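Local coordinates for post-proline cleaving enzyme (Rickettsia typhi, PDB 4HVT), which probably acts as a serine-type oligopeptidase of the prolyl oligopeptidase family, cutting peptides on the carboxyl side of proline, at residues I198-V203 / E225-A230. Sequence-based numbering, arbitrary orientation.
Sequences IIFNLV and ESIEKA. With EDO (1,2-ethanediol), chain B.
Ile227 meets Leu202 and Phe200 through its CD1 methyl, with CG1 also packing on Leu202 CD2, and the contact is purely apolar. Leu202 and Ile227 reach toward each other tip to tip: Ile227 CD1 lies 3.8 Å from Leu202 CD2 and 4.0 Å from Leu202 CD1, so it touches both branches of the leucine fork. Ile227 carries CG1 anti to its own N (chi1 -157°), which extends the chain toward Leu202. The same CD1 stands at the edge of the Phe200 ring, near its plane, 4.1 Å from CZ, and the two side chains cross at about a right angle. Leu202 CB sits 3.5 Å above one face of that ring, offset toward the rim.

Backbone bonds shape each partner. Lys229 N to Ser226 O (2.9 Å) and Ala230 N to Ile227 O (3.1 Å) form the short 3-10 turn bearing Ile227, while an inverse gamma turn centred on Asn201, with a weak bond from Leu202 N to Phe200 O, lies just past the strand. Ethanediol, probably from the crystallisation liquor, donates from O2 to Glu225 O at 2.8 Å.

Within the beta-propeller domain, the contact packs the loop joining strands 217-222 and 231-235 against the end of strand 197-200 and the turn that follows it. Strand 217-222 lies between strands 197-200 and 231-235 in the four-stranded antiparallel sheet, with Tyr219 touching Leu202 and Trp221 touching Ile227.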
loop_
_atom_site.group_PDB
_atom_site.type_symbol
_atom_site.label_atom_id
_atom_site.label_comp_id
_atom_site.label_asym_id
_atom_site.label_seq_id
_atom_site.Cartn_x
_atom_site.Cartn_y
_atom_site.Cartn_z
ATOM N N ILE A 198 -12.737 -1.454 24.382
ATOM C CA ILE A 198 -11.984 -1.073 23.173
ATOM C C ILE A 198 -12.064 0.431 22.923
ATOM O O ILE A 198 -12.968 1.140 23.431
ATOM C CB ILE A 198 -12.475 -1.866 21.902
ATOM C CG1 ILE A 198 -13.919 -1.490 21.535
ATOM C CG2 ILE A 198 -12.379 -3.370 22.159
ATOM C CD1 ILE A 198 -14.416 -1.946 20.167
ATOM N N ILE A 199 -11.125 0.923 22.135
ATOM C CA ILE A 199 -11.202 2.272 21.616
ATOM C C ILE A 199 -11.171 2.194 20.082
ATOM O O ILE A 199 -10.494 1.375 19.485
ATOM C CB ILE A 199 -10.054 3.141 22.203
ATOM C CG1 ILE A 199 -10.170 4.571 21.725
ATOM C CG2 ILE A 199 -8.666 2.609 21.861
ATOM C CD1 ILE A 199 -9.193 5.479 22.442
ATOM N N PHE A 200 -11.899 3.062 19.407
ATOM C CA PHE A 200 -11.920 3.026 17.945
ATOM C C PHE A 200 -12.423 4.327 17.341
ATOM O O PHE A 200 -13.107 5.097 18.018
ATOM C CB PHE A 200 -12.658 1.797 17.401
ATOM C CG PHE A 200 -14.130 1.702 17.657
ATOM C CD1 PHE A 200 -14.697 1.709 18.944
ATOM C CD2 PHE A 200 -14.995 1.442 16.582
ATOM C CE1 PHE A 200 -16.083 1.574 19.153
ATOM C CE2 PHE A 200 -16.355 1.221 16.791
ATOM C CZ PHE A 200 -16.916 1.337 18.052
ATOM N N ASN A 201 -12.099 4.503 16.048
ATOM C CA ASN A 201 -12.503 5.655 15.249
ATOM C C ASN A 201 -13.849 5.341 14.595
ATOM O O ASN A 201 -13.934 5.051 13.400
ATOM C CB ASN A 201 -11.392 6.080 14.275
ATOM C CG ASN A 201 -10.904 4.971 13.360
ATOM O OD1 ASN A 201 -10.788 3.810 13.772
ATOM N ND2 ASN A 201 -10.638 5.334 12.112
ATOM N N LEU A 202 -14.889 5.414 15.440
ATOM C CA LEU A 202 -16.280 5.112 15.171
ATOM C C LEU A 202 -17.041 6.288 14.541
ATOM O O LEU A 202 -17.037 7.403 15.073
ATOM C CB LEU A 202 -17.008 4.727 16.485
ATOM C CG LEU A 202 -18.527 4.602 16.439
ATOM C CD1 LEU A 202 -19.028 3.528 15.535
ATOM C CD2 LEU A 202 -19.057 4.327 17.836
ATOM N N VAL A 203 -17.774 6.026 13.461
ATOM C CA VAL A 203 -18.720 7.009 12.913
ATOM C C VAL A 203 -20.084 6.659 13.455
ATOM O O VAL A 203 -20.795 5.811 12.908
ATOM C CB VAL A 203 -18.714 7.004 11.378
ATOM C CG1 VAL A 203 -19.652 8.069 10.816
ATOM C CG2 VAL A 203 -17.303 7.261 10.872
ATOM N N GLU A 225 -22.498 -2.973 26.998
ATOM C CA GLU A 225 -23.242 -1.719 26.786
ATOM C C GLU A 225 -23.573 -1.490 25.325
ATOM O O GLU A 225 -22.792 -1.804 24.459
ATOM C CB GLU A 225 -22.440 -0.529 27.262
ATOM C CG GLU A 225 -22.121 -0.596 28.749
ATOM C CD GLU A 225 -21.469 0.668 29.306
ATOM O OE1 GLU A 225 -21.234 1.687 28.552
ATOM O OE2 GLU A 225 -21.173 0.585 30.534
ATOM N N SER A 226 -24.751 -0.916 25.068
ATOM C CA SER A 226 -25.118 -0.515 23.715
ATOM C C SER A 226 -24.107 0.490 23.183
ATOM O O SER A 226 -23.545 1.272 23.939
ATOM C CB SER A 226 -26.517 0.129 23.713
ATOM O OG SER A 226 -26.892 0.473 22.393
ATOM N N ILE A 227 -23.916 0.521 21.869
ATOM C CA ILE A 227 -22.963 1.430 21.234
ATOM C C ILE A 227 -23.397 2.884 21.403
ATOM O O ILE A 227 -22.577 3.798 21.421
ATOM C CB ILE A 227 -22.752 1.106 19.740
ATOM C CG1 ILE A 227 -21.421 1.639 19.251
ATOM C CG2 ILE A 227 -23.828 1.795 18.898
ATOM C CD1 ILE A 227 -21.032 1.067 17.915
ATOM N N GLU A 228 -24.681 3.095 21.607
ATOM C CA GLU A 228 -25.203 4.402 21.991
ATOM C C GLU A 228 -24.719 4.929 23.297
ATOM O O GLU A 228 -24.832 6.153 23.537
ATOM C CB GLU A 228 -26.748 4.379 22.031
ATOM C CG GLU A 228 -27.315 4.232 20.633
ATOM C CD GLU A 228 -27.456 2.790 20.139
ATOM O OE1 GLU A 228 -27.024 1.888 20.908
ATOM O OE2 GLU A 228 -28.097 2.572 19.051
ATOM N N LYS A 229 -24.210 4.052 24.142
ATOM C CA LYS A 229 -23.630 4.436 25.407
ATOM C C LYS A 229 -22.128 4.706 25.362
ATOM O O LYS A 229 -21.523 5.163 26.358
ATOM C CB LYS A 229 -23.984 3.381 26.443
ATOM C CG LYS A 229 -25.484 3.355 26.744
ATOM C CD LYS A 229 -25.771 2.520 27.998
ATOM C CE LYS A 229 -27.197 2.707 28.459
ATOM N NZ LYS A 229 -27.721 1.474 29.114
ATOM N N ALA A 230 -21.501 4.440 24.224
ATOM C CA ALA A 230 -20.061 4.626 24.109
ATOM C C ALA A 230 -19.717 6.080 24.267
ATOM O O ALA A 230 -20.442 6.953 23.787
ATOM C CB ALA A 230 -19.543 4.080 22.786
HETATM C C1 EDO B . -19.968 -5.793 23.328
HETATM O O1 EDO B . -20.419 -6.491 24.508
HETATM C C2 EDO B . -20.232 -4.298 23.525
HETATM O O2 EDO B . -21.659 -4.143 23.509
#